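PDB 3NIQ: 3-guanidinopropionase from Pseudomonas aeruginosa, which catalyses the manganese-dependent hydrolysis of 3-guanidinopropanoate to beta-alanine and urea, working as a homohexamer of the arginase family. Local coordinates for residues Q111-G116 against R134-E139; P180-Q185 against A232-V237; P92-P95 against L99-L102; I20-R25 against V85-D90; G271-D276 against L307-E312. One frame throughout, in Å; residues are numbered along the deposited sequence.

Contact 1: Q111-G116 against R134-E139; sequences QVHAAG and RALGRE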
# COMPACT_ATOMS: atom_id res chain seq x y z
N GLN A 111 -23.76 -26.65 19.47
CA GLN A 111 -23.30 -26.64 20.86
C GLN A 111 -23.53 -25.29 21.49
O GLN A 111 -23.98 -25.18 22.63
CB GLN A 111 -21.80 -26.93 20.92
CG GLN A 111 -21.42 -28.40 20.79
CD GLN A 111 -19.93 -28.58 20.55
OE1 GLN A 111 -19.25 -27.69 20.03
NE2 GLN A 111 -19.41 -29.74 20.92
N VAL A 112 -23.17 -24.24 20.75
CA VAL A 112 -23.39 -22.88 21.21
C VAL A 112 -24.89 -22.71 21.49
O VAL A 112 -25.28 -22.26 22.56
CB VAL A 112 -22.89 -21.84 20.15
CG1 VAL A 112 -23.33 -20.43 20.52
CG2 VAL A 112 -21.39 -21.93 19.98
N HIS A 113 -25.73 -23.11 20.53
CA HIS A 113 -27.18 -22.96 20.66
C HIS A 113 -27.73 -23.79 21.85
O HIS A 113 -28.55 -23.32 22.63
CB HIS A 113 -27.86 -23.38 19.36
CG HIS A 113 -29.34 -23.15 19.36
ND1 HIS A 113 -29.89 -21.90 19.51
CD2 HIS A 113 -30.38 -24.01 19.21
CE1 HIS A 113 -31.21 -22.00 19.47
NE2 HIS A 113 -31.53 -23.26 19.29
N ALA A 114 -27.25 -25.02 21.98
CA ALA A 114 -27.72 -25.89 23.07
C ALA A 114 -27.42 -25.28 24.44
O ALA A 114 -28.15 -25.51 25.38
CB ALA A 114 -27.13 -27.28 22.95
N ALA A 115 -26.39 -24.44 24.55
CA ALA A 115 -26.08 -23.81 25.82
C ALA A 115 -26.90 -22.55 26.03
O ALA A 115 -26.79 -21.90 27.06
CB ALA A 115 -24.58 -23.53 25.94
N GLY A 116 -27.76 -22.21 25.07
CA GLY A 116 -28.60 -21.02 25.20
C GLY A 116 -27.79 -19.74 24.97
O GLY A 116 -28.22 -18.66 25.35
N ARG A 134 -28.55 -23.43 10.21
CA ARG A 134 -28.83 -24.85 10.42
C ARG A 134 -28.89 -25.20 11.90
O ARG A 134 -29.73 -26.00 12.31
CB ARG A 134 -27.83 -25.74 9.68
CG ARG A 134 -28.17 -25.87 8.19
CD ARG A 134 -27.08 -26.59 7.41
NE ARG A 134 -27.42 -26.72 6.00
CZ ARG A 134 -26.67 -27.37 5.11
NH1 ARG A 134 -25.51 -27.91 5.48
NH2 ARG A 134 -27.06 -27.46 3.85
N ALA A 135 -28.04 -24.57 12.70
CA ALA A 135 -28.11 -24.75 14.15
C ALA A 135 -29.23 -23.96 14.80
O ALA A 135 -29.99 -24.51 15.60
CB ALA A 135 -26.76 -24.41 14.83
N LEU A 136 -29.31 -22.67 14.48
CA LEU A 136 -30.21 -21.76 15.21
C LEU A 136 -31.65 -21.85 14.76
O LEU A 136 -32.54 -21.41 15.48
CB LEU A 136 -29.78 -20.28 15.09
CG LEU A 136 -28.37 -19.81 15.47
CD1 LEU A 136 -28.30 -18.27 15.69
CD2 LEU A 136 -27.83 -20.55 16.66
N GLY A 137 -31.87 -22.35 13.54
CA GLY A 137 -33.23 -22.40 12.98
C GLY A 137 -33.78 -23.82 12.95
O GLY A 137 -34.77 -24.08 12.29
N ARG A 138 -33.12 -24.71 13.67
CA ARG A 138 -33.40 -26.15 13.62
C ARG A 138 -34.78 -26.50 14.21
O ARG A 138 -35.50 -27.33 13.64
CB ARG A 138 -32.27 -26.96 14.30
CG ARG A 138 -32.41 -28.49 14.16
CD ARG A 138 -31.15 -29.24 14.59
NE ARG A 138 -30.81 -29.08 16.01
CZ ARG A 138 -30.70 -30.08 16.89
NH1 ARG A 138 -30.91 -31.35 16.53
NH2 ARG A 138 -30.37 -29.81 18.16
N GLU A 139 -35.16 -25.88 15.32
CA GLU A 139 -36.50 -26.10 15.90
C GLU A 139 -37.58 -25.18 15.34
O GLU A 139 -38.73 -25.60 15.14
CB GLU A 139 -36.49 -25.94 17.41
CG GLU A 139 -35.70 -26.98 18.17
CD GLU A 139 -35.59 -26.59 19.64
OE1 GLU A 139 -36.56 -26.86 20.39
OE2 GLU A 139 -34.55 -25.99 20.03
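The ring of H113 lies against L136 where the C-terminal ends of two helices of the arginase fold, 98-114 and 129-136, come side by side. Both helices pack on the central parallel sheet. One face of the imidazole is turned to the second helix, with L136 CA 4.3 Å above the ring plane and over its centre. CG of H113 stands anti to the backbone N (chi1 -176°), which carries the ring across the gap to the other helix. The branch of L136 that does the touching is CD2, 3.8 Å from H113 ND1, and it also reaches H113 CB. The carbonyl of A135 comes at the ring obliquely, its O 3.7 Å from H113 CD2. The first helix ends in a Schellman motif, with G116 at positive phi and its N bonded to H113 O at 2.8 Å. Around the contact, A135 packs on Y109 and R110 of helix 98-114, and R134 forms a salt bridge with E175. E139 lies just past the end of the second helix, its carboxylate plane turned 71° from the ring. At the ring edge, E139 OE2 lies 4.1 Å from H113 NE2, near the imidazole plane.

Contact 2: P180-Q185 against A232-V237; sequences PLRTVQ and AGPTYV
R182 reaches across to the backbone of P234 and grips its carbonyl with both terminal nitrogens. The stronger hydrogen bond runs from R182 NH2 to P234 O, 2.8 Å long with an angle of 162° at the hydrogen. P234 O sits almost exactly in the guanidinium plane, and the donor is tilted only 17° from the plane of the carbonyl. The bond from R182 NH1 to the same P234 O is weak, 3.2 Å and bent to 134°. The arginine chain bends at chi3, turning the guanidinium toward this oxygen. A further hydrogen bond lies within 232-237, from T235 OG1 to G233 O at 2.8 Å. The rest is packing. G233 CA lies 3.5 Å above one face of the guanidinium, offset toward its rim. P234 CG rests 3.7 Å from R182 NH2. The turn carrying R182 is a type I beta turn from P180 to T183. Together the two segments form the entries to strands 183-188 and 235-240 of the parallel arginase-fold sheet. Strand 142-147 runs between these strands, and R182 and V184 bond to the backbone of M144. Helix 211-230 lies alongside: V230 O accepts from R182 NH1, and the T235 side chain packs on V230.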
# COMPACT_ATOMS: atom_id res chain seq x y z
N PRO A 180 -39.16 -16.62 4.84
CA PRO A 180 -39.00 -15.57 3.84
C PRO A 180 -39.93 -14.34 4.03
O PRO A 180 -39.55 -13.24 3.64
CB PRO A 180 -39.27 -16.29 2.50
CG PRO A 180 -40.08 -17.46 2.86
CD PRO A 180 -39.65 -17.88 4.24
N LEU A 181 -41.11 -14.52 4.63
CA LEU A 181 -41.99 -13.35 4.89
C LEU A 181 -41.48 -12.46 5.99
O LEU A 181 -41.91 -11.32 6.12
CB LEU A 181 -43.43 -13.77 5.24
CG LEU A 181 -44.46 -13.60 4.12
CD1 LEU A 181 -44.21 -14.64 3.03
CD2 LEU A 181 -45.87 -13.75 4.68
N ARG A 182 -40.60 -12.98 6.84
CA ARG A 182 -39.97 -12.14 7.83
C ARG A 182 -38.51 -11.86 7.46
O ARG A 182 -37.66 -11.70 8.32
CB ARG A 182 -40.11 -12.76 9.23
CG ARG A 182 -41.58 -12.85 9.67
CD ARG A 182 -41.74 -13.01 11.19
NE ARG A 182 -40.92 -14.09 11.71
CZ ARG A 182 -39.80 -13.90 12.41
NH1 ARG A 182 -39.31 -12.67 12.66
NH2 ARG A 182 -39.15 -14.95 12.83
N THR A 183 -38.23 -11.80 6.16
CA THR A 183 -36.89 -11.48 5.67
C THR A 183 -36.92 -10.18 4.89
O THR A 183 -37.74 -9.99 3.99
CB THR A 183 -36.33 -12.63 4.82
OG1 THR A 183 -36.32 -13.83 5.62
CG2 THR A 183 -34.91 -12.32 4.33
N VAL A 184 -36.02 -9.29 5.24
CA VAL A 184 -35.89 -8.03 4.53
C VAL A 184 -34.40 -7.80 4.21
O VAL A 184 -33.54 -7.96 5.09
CB VAL A 184 -36.56 -6.85 5.27
CG1 VAL A 184 -36.01 -6.68 6.68
CG2 VAL A 184 -36.43 -5.52 4.43
N GLN A 185 -34.13 -7.47 2.95
CA GLN A 185 -32.76 -7.29 2.45
C GLN A 185 -32.59 -5.84 2.03
O GLN A 185 -33.43 -5.31 1.32
CB GLN A 185 -32.47 -8.23 1.29
CG GLN A 185 -32.74 -9.71 1.63
CD GLN A 185 -32.48 -10.61 0.45
OE1 GLN A 185 -33.05 -10.41 -0.63
NE2 GLN A 185 -31.61 -11.59 0.63
N ALA A 232 -42.34 -8.95 15.72
CA ALA A 232 -41.93 -9.28 17.09
C ALA A 232 -41.27 -10.66 17.17
O ALA A 232 -40.86 -11.09 18.25
CB ALA A 232 -43.14 -9.18 18.07
N GLY A 233 -41.14 -11.34 16.03
CA GLY A 233 -40.58 -12.70 15.99
C GLY A 233 -39.08 -12.80 16.17
O GLY A 233 -38.37 -11.77 16.19
N PRO A 234 -38.57 -14.03 16.35
CA PRO A 234 -37.13 -14.27 16.48
C PRO A 234 -36.40 -13.77 15.23
O PRO A 234 -36.80 -14.12 14.11
CB PRO A 234 -37.03 -15.79 16.58
CG PRO A 234 -38.41 -16.33 16.18
CD PRO A 234 -39.36 -15.27 16.53
N THR A 235 -35.37 -12.96 15.42
CA THR A 235 -34.77 -12.26 14.29
C THR A 235 -33.26 -12.26 14.33
O THR A 235 -32.67 -12.00 15.36
CB THR A 235 -35.26 -10.81 14.19
OG1 THR A 235 -36.68 -10.81 14.12
CG2 THR A 235 -34.69 -10.12 12.95
N TYR A 236 -32.64 -12.57 13.19
CA TYR A 236 -31.20 -12.60 13.08
C TYR A 236 -30.78 -11.41 12.23
O TYR A 236 -31.45 -11.05 11.26
CB TYR A 236 -30.80 -13.91 12.42
CG TYR A 236 -29.32 -14.21 12.34
CD1 TYR A 236 -28.71 -15.03 13.29
CD2 TYR A 236 -28.53 -13.71 11.28
CE1 TYR A 236 -27.34 -15.34 13.21
CE2 TYR A 236 -27.16 -14.02 11.19
CZ TYR A 236 -26.57 -14.83 12.16
OH TYR A 236 -25.23 -15.16 12.09
N VAL A 237 -29.64 -10.81 12.56
CA VAL A 237 -29.11 -9.73 11.72
C VAL A 237 -27.83 -10.18 11.06
O VAL A 237 -26.86 -10.55 11.72
CB VAL A 237 -28.87 -8.43 12.51
CG1 VAL A 237 -28.39 -7.32 11.56
CG2 VAL A 237 -30.13 -8.02 13.23

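Contact 3: P92-P95 against L99-L102; sequences PVNP and LDSL
S101 OG and the backbone of N94 meet because chi1 of S101 (-72°) sets OG anti to its own carbonyl carbon, directed out from the helix. For N94 the side chain instead swings CG anti to the backbone N, which sends the amide to D100. The serine hydroxyl is held by two bonds to one residue. N94 N donates to S101 OG at 2.6 Å, and S101 OG donates to N94 O at 2.7 Å. The second comes from above the carbonyl plane. These bonds fold the connection between strand 85-90 and helix 98-114 back on the first turn of the helix, part of a beta-alpha unit of the arginase fold. Beside them, N94 ND2 gives a nearly straight hydrogen bond to D100 OD2, 3.0 Å with an angle of 174°. D100 OD2 lies in the amide plane; the amide meets it on the anti side, tilted 23° out of the carboxylate plane. N94 OD1 accepts from I96 N and D100 OD1 pairs with R103, while D100 OD2 is shared between N94 ND2 and a salt bridge to R104. V93 packs on W44 and I105. The loop also meets a neighbouring subunit, N94 packing on its N161 and P95 on its F158.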
# COMPACT_ATOMS: atom_id res chain seq x y z
N PRO A 92 -14.56 -24.55 14.01
CA PRO A 92 -13.68 -25.45 13.25
C PRO A 92 -13.96 -25.30 11.75
O PRO A 92 -15.12 -25.20 11.34
CB PRO A 92 -14.07 -26.85 13.77
CG PRO A 92 -15.44 -26.68 14.37
CD PRO A 92 -15.46 -25.29 14.91
N VAL A 93 -12.90 -25.25 10.95
CA VAL A 93 -13.00 -24.99 9.53
C VAL A 93 -12.02 -25.91 8.77
O VAL A 93 -10.99 -26.30 9.33
CB VAL A 93 -12.68 -23.49 9.25
CG1 VAL A 93 -12.37 -23.24 7.81
CG2 VAL A 93 -13.85 -22.59 9.72
N ASN A 94 -12.34 -26.24 7.52
CA ASN A 94 -11.47 -27.02 6.63
C ASN A 94 -11.36 -26.29 5.28
O ASN A 94 -12.29 -26.31 4.47
CB ASN A 94 -12.03 -28.43 6.42
CG ASN A 94 -11.18 -29.29 5.48
OD1 ASN A 94 -10.30 -28.81 4.75
ND2 ASN A 94 -11.45 -30.58 5.49
N PRO A 95 -10.22 -25.62 5.05
CA PRO A 95 -10.04 -24.78 3.85
C PRO A 95 -10.03 -25.55 2.53
O PRO A 95 -10.15 -24.95 1.45
CB PRO A 95 -8.69 -24.11 4.09
CG PRO A 95 -7.94 -25.07 5.02
CD PRO A 95 -9.02 -25.63 5.92
N LEU A 99 -17.71 -29.17 2.04
CA LEU A 99 -18.76 -29.96 2.69
C LEU A 99 -18.36 -30.34 4.11
O LEU A 99 -19.18 -30.29 5.03
CB LEU A 99 -19.10 -31.19 1.87
CG LEU A 99 -19.75 -31.01 0.49
CD1 LEU A 99 -20.14 -32.38 -0.07
CD2 LEU A 99 -20.98 -30.09 0.50
N ASP A 100 -17.09 -30.68 4.30
CA ASP A 100 -16.60 -30.93 5.64
C ASP A 100 -16.68 -29.68 6.56
O ASP A 100 -17.03 -29.80 7.74
CB ASP A 100 -15.18 -31.48 5.61
CG ASP A 100 -14.68 -31.90 6.97
OD1 ASP A 100 -15.38 -32.70 7.62
OD2 ASP A 100 -13.60 -31.44 7.39
N SER A 101 -16.36 -28.49 6.02
CA SER A 101 -16.45 -27.25 6.82
C SER A 101 -17.88 -26.95 7.24
O SER A 101 -18.13 -26.63 8.40
CB SER A 101 -15.86 -26.06 6.08
OG SER A 101 -14.45 -26.17 6.04
N LEU A 102 -18.82 -27.11 6.31
CA LEU A 102 -20.24 -26.96 6.58
C LEU A 102 -20.69 -27.84 7.73
O LEU A 102 -21.39 -27.37 8.65
CB LEU A 102 -21.07 -27.33 5.35
CG LEU A 102 -21.31 -26.34 4.23
CD1 LEU A 102 -22.17 -27.01 3.15
CD2 LEU A 102 -21.98 -25.03 4.75

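Contact 4: I20-R25 against V85-D90; sequences IPTFMR and VGDLGD
D87 OD2 is gripped by the backbone N of F23 and by the side chain of R62. The bond from F23 N is 2.8 Å long and nearly straight, 169° at the hydrogen. It meets the oxygen on the anti side, 26° out of the carboxylate plane. R62 NE makes a salt bridge to the same oxygen, which would tend to keep the aspartate ionised. CG of D87 is anti to the backbone N (chi1 -173°), which projects the carboxylate from the strand to the loop 20-25. The other oxygen, D87 OD1, turns back on its own strand. It accepts from G89 N at 2.8 Å and closes an Asx turn.

Strand 85-90 is an outermost strand of the parallel arginase-fold sheet within this chain. The loop 20-25 covers it ahead of strand 37-42, the neighbour in the sheet. On the loop, P21 centres an inverse gamma turn just before the touching residues.

T22 brings CB to 3.4 Å from D87 OD2, while its hydroxyl bonds to L26 O. The ring of F23 reaches the carboxylate obliquely through CD2, also 3.4 Å from D87 OD2. The F23 ring also packs on L39 of strand 37-42 and on M303 of helix 294-317. A third subunit meets this region, where D90 OD2 accepts from G19 N of that subunit and T22 packs on its I20.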
# COMPACT_ATOMS: atom_id res chain seq x y z
N ILE A 20 -3.11 -9.44 24.38
CA ILE A 20 -3.43 -10.46 23.37
C ILE A 20 -4.73 -10.04 22.66
O ILE A 20 -5.68 -9.64 23.32
CB ILE A 20 -3.48 -11.87 23.99
CG1 ILE A 20 -2.09 -12.21 24.55
CG2 ILE A 20 -3.91 -12.93 22.94
CD1 ILE A 20 -2.06 -13.34 25.56
N PRO A 21 -4.73 -10.04 21.32
CA PRO A 21 -5.88 -9.46 20.62
C PRO A 21 -7.09 -10.39 20.47
O PRO A 21 -7.31 -10.96 19.40
CB PRO A 21 -5.30 -9.05 19.26
CG PRO A 21 -4.17 -10.00 19.02
CD PRO A 21 -3.59 -10.29 20.41
N THR A 22 -7.89 -10.51 21.52
CA THR A 22 -9.18 -11.21 21.44
C THR A 22 -10.28 -10.21 21.06
O THR A 22 -10.09 -9.00 21.18
CB THR A 22 -9.56 -11.79 22.81
OG1 THR A 22 -9.45 -10.75 23.78
CG2 THR A 22 -8.64 -12.93 23.21
N PHE A 23 -11.46 -10.70 20.65
CA PHE A 23 -12.55 -9.78 20.35
C PHE A 23 -12.79 -8.85 21.54
O PHE A 23 -12.98 -9.32 22.66
CB PHE A 23 -13.84 -10.53 20.03
CG PHE A 23 -13.86 -11.15 18.67
CD1 PHE A 23 -13.64 -10.35 17.53
CD2 PHE A 23 -14.11 -12.51 18.51
CE1 PHE A 23 -13.66 -10.92 16.24
CE2 PHE A 23 -14.16 -13.08 17.24
CZ PHE A 23 -13.91 -12.28 16.10
N MET A 24 -12.78 -7.54 21.28
CA MET A 24 -13.03 -6.51 22.29
C MET A 24 -12.07 -6.63 23.48
O MET A 24 -12.36 -6.11 24.55
CB MET A 24 -14.49 -6.56 22.78
CG MET A 24 -15.56 -6.71 21.67
SD MET A 24 -15.57 -5.32 20.55
CE MET A 24 -16.87 -5.83 19.39
N ARG A 25 -10.95 -7.34 23.30
CA ARG A 25 -9.98 -7.63 24.38
C ARG A 25 -10.64 -8.26 25.60
O ARG A 25 -10.27 -7.98 26.75
CB ARG A 25 -9.20 -6.37 24.79
CG ARG A 25 -8.48 -5.69 23.60
CD ARG A 25 -7.25 -4.90 24.04
NE ARG A 25 -7.62 -3.73 24.83
CZ ARG A 25 -6.76 -3.01 25.54
NH1 ARG A 25 -5.46 -3.33 25.56
NH2 ARG A 25 -7.18 -1.98 26.24
N VAL A 85 -20.26 -11.70 28.22
CA VAL A 85 -19.74 -11.70 26.85
C VAL A 85 -18.31 -12.23 26.86
O VAL A 85 -17.52 -11.94 27.77
CB VAL A 85 -19.75 -10.27 26.23
CG1 VAL A 85 -19.51 -10.33 24.70
CG2 VAL A 85 -21.08 -9.59 26.50
N GLY A 86 -17.97 -13.02 25.85
CA GLY A 86 -16.63 -13.58 25.76
C GLY A 86 -16.21 -13.93 24.35
O GLY A 86 -17.06 -14.03 23.46
N ASP A 87 -14.91 -14.11 24.16
CA ASP A 87 -14.36 -14.56 22.88
C ASP A 87 -14.36 -16.07 22.91
O ASP A 87 -13.58 -16.70 23.63
CB ASP A 87 -12.94 -13.99 22.62
CG ASP A 87 -12.41 -14.30 21.22
OD1 ASP A 87 -12.77 -15.35 20.66
OD2 ASP A 87 -11.61 -13.50 20.67
N LEU A 88 -15.27 -16.66 22.15
CA LEU A 88 -15.43 -18.10 22.11
C LEU A 88 -14.49 -18.76 21.11
O LEU A 88 -14.63 -19.93 20.81
CB LEU A 88 -16.89 -18.43 21.76
CG LEU A 88 -17.80 -18.97 22.85
CD1 LEU A 88 -19.14 -19.37 22.23
CD2 LEU A 88 -17.17 -20.17 23.64
N GLY A 89 -13.51 -18.02 20.60
CA GLY A 89 -12.56 -18.62 19.67
C GLY A 89 -13.16 -18.70 18.28
O GLY A 89 -14.12 -17.97 17.96
N ASP A 90 -12.59 -19.57 17.44
CA ASP A 90 -13.06 -19.77 16.07
C ASP A 90 -13.78 -21.09 15.90
O ASP A 90 -13.34 -22.10 16.44
CB ASP A 90 -11.88 -19.75 15.09
CG ASP A 90 -11.28 -18.37 14.90
OD1 ASP A 90 -11.90 -17.34 15.26
OD2 ASP A 90 -10.16 -18.34 14.35

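Contact 5: G271-D276 against L307-E312; sequences GLRGLD and LCLLAE
R273 lays the start of its side chain over L309 and reaches on to E312, one turn further along the helix. R273 CB is 3.7 Å from L309 CD2, and the two side chains run at about a right angle. Beyond CB the arginine is extended as far as NE, with CG anti to the backbone N (chi1 -169°). This puts its side edge, NE and NH2, against the E312 carboxylate. The result is a two-nitrogen salt bridge, one bond to each oxygen. R273 NE donates to E312 OE2 at 3.0 Å, and R273 NH2 to E312 OE1 at 2.9 Å. Both oxygens are met on the syn side, but the guanidinium and carboxylate planes are 39° apart, so the pair is twisted. A water adds a third link: it accepts from G274 N at 2.6 Å and donates to E312 OE2 at 2.8 Å. Next to the ion pair the contact is apolar, with L309 CD1 3.9 Å from L272 CB.

The loop makes a type II beta turn from L272 to L275, with G274 at positive phi. R227 NH1 also bonds the carbonyls of G271 and R273. In the arginase fold, the turn links helix 262-270 to strand 277-283 and leans on helix 294-317. L309 and L310 of that helix pack on L277 of the strand, and L310 also meets L120 of strand 118-123.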
# COMPACT_ATOMS: atom_id res chain seq x y z
N GLY A 271 -31.40 1.46 15.08
CA GLY A 271 -32.87 1.44 15.01
C GLY A 271 -33.49 0.05 15.11
O GLY A 271 -34.72 -0.09 15.14
N LEU A 272 -32.64 -0.98 15.20
CA LEU A 272 -33.11 -2.34 15.42
C LEU A 272 -33.28 -2.67 16.91
O LEU A 272 -33.65 -3.79 17.27
CB LEU A 272 -32.17 -3.35 14.76
CG LEU A 272 -32.05 -3.21 13.25
CD1 LEU A 272 -31.12 -4.27 12.66
CD2 LEU A 272 -33.40 -3.29 12.58
N ARG A 273 -33.01 -1.69 17.76
CA ARG A 273 -33.08 -1.89 19.19
C ARG A 273 -34.51 -2.31 19.61
O ARG A 273 -35.50 -1.81 19.04
CB ARG A 273 -32.70 -0.60 19.92
CG ARG A 273 -32.51 -0.79 21.41
CD ARG A 273 -32.43 0.54 22.11
NE ARG A 273 -32.10 0.36 23.52
CZ ARG A 273 -31.72 1.35 24.32
NH1 ARG A 273 -31.66 2.58 23.84
NH2 ARG A 273 -31.42 1.11 25.59
N GLY A 274 -34.60 -3.24 20.55
CA GLY A 274 -35.91 -3.72 21.01
C GLY A 274 -36.44 -4.99 20.35
O GLY A 274 -37.28 -5.68 20.91
N LEU A 275 -35.95 -5.29 19.15
CA LEU A 275 -36.37 -6.50 18.47
C LEU A 275 -35.91 -7.74 19.23
O LEU A 275 -34.99 -7.67 20.05
CB LEU A 275 -35.80 -6.52 17.04
CG LEU A 275 -36.36 -5.43 16.11
CD1 LEU A 275 -35.67 -5.44 14.77
CD2 LEU A 275 -37.85 -5.55 15.92
N ASP A 276 -36.55 -8.86 18.95
CA ASP A 276 -36.10 -10.12 19.52
C ASP A 276 -34.95 -10.71 18.68
O ASP A 276 -35.16 -11.54 17.78
CB ASP A 276 -37.26 -11.11 19.69
CG ASP A 276 -36.80 -12.44 20.28
OD1 ASP A 276 -35.84 -12.42 21.07
OD2 ASP A 276 -37.38 -13.49 19.95
N LEU A 307 -23.53 -6.07 19.18
CA LEU A 307 -23.35 -6.63 20.51
C LEU A 307 -24.27 -5.94 21.51
O LEU A 307 -24.88 -6.57 22.36
CB LEU A 307 -21.89 -6.51 20.97
CG LEU A 307 -21.58 -6.74 22.46
CD1 LEU A 307 -22.05 -8.13 22.92
CD2 LEU A 307 -20.09 -6.58 22.74
N CYS A 308 -24.35 -4.62 21.42
CA CYS A 308 -25.16 -3.86 22.35
C CYS A 308 -26.61 -4.32 22.29
O CYS A 308 -27.27 -4.43 23.31
CB CYS A 308 -25.04 -2.36 22.09
SG CYS A 308 -23.38 -1.72 22.53
N LEU A 309 -27.09 -4.59 21.08
CA LEU A 309 -28.48 -5.02 20.91
C LEU A 309 -28.70 -6.46 21.34
O LEU A 309 -29.72 -6.77 21.94
CB LEU A 309 -28.94 -4.81 19.47
CG LEU A 309 -28.78 -3.40 18.90
CD1 LEU A 309 -29.41 -3.33 17.52
CD2 LEU A 309 -29.40 -2.36 19.85
N LEU A 310 -27.74 -7.33 21.05
CA LEU A 310 -27.85 -8.71 21.50
C LEU A 310 -27.76 -8.80 23.03
O LEU A 310 -28.44 -9.63 23.63
CB LEU A 310 -26.77 -9.59 20.88
CG LEU A 310 -26.83 -9.79 19.37
CD1 LEU A 310 -25.51 -10.42 18.90
CD2 LEU A 310 -28.01 -10.73 19.03
N ALA A 311 -26.90 -8.00 23.63
CA ALA A 311 -26.84 -7.94 25.09
C ALA A 311 -28.23 -7.68 25.67
O ALA A 311 -28.64 -8.36 26.61
CB ALA A 311 -25.85 -6.88 25.56
N GLU A 312 -28.95 -6.70 25.13
CA GLU A 312 -30.30 -6.39 25.62
C GLU A 312 -31.26 -7.57 25.44
O GLU A 312 -32.04 -7.86 26.34
CB GLU A 312 -30.87 -5.14 24.95
CG GLU A 312 -30.23 -3.84 25.41
CD GLU A 312 -31.11 -2.62 25.16
OE1 GLU A 312 -31.13 -1.74 26.04
OE2 GLU A 312 -31.75 -2.52 24.09
O HOH W 1 -32.60 -4.19 22.00

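How the contacts relate
From the N terminus, contact 4 comes first and closes a loop of 59 residues, tying the N-terminal loop to strand 85-90. Contact 3 follows directly in sequence and closes a short loop into helix 98-114. Contact 1 then joins the end of that helix to helix 129-136. Contact 2 bridges the entries to strands 183-188 and 235-240, and contact 5 ties the loop before strand 277-283 to the C-terminal helix. All five are in series; none nest or cross. Contacts 2 and 5 meet through a probable T235-D276 backbone bond. L136 packs on Y236, V112 on L88, and V85 on L307. Contacts 3 and 4 both touch the third subunit.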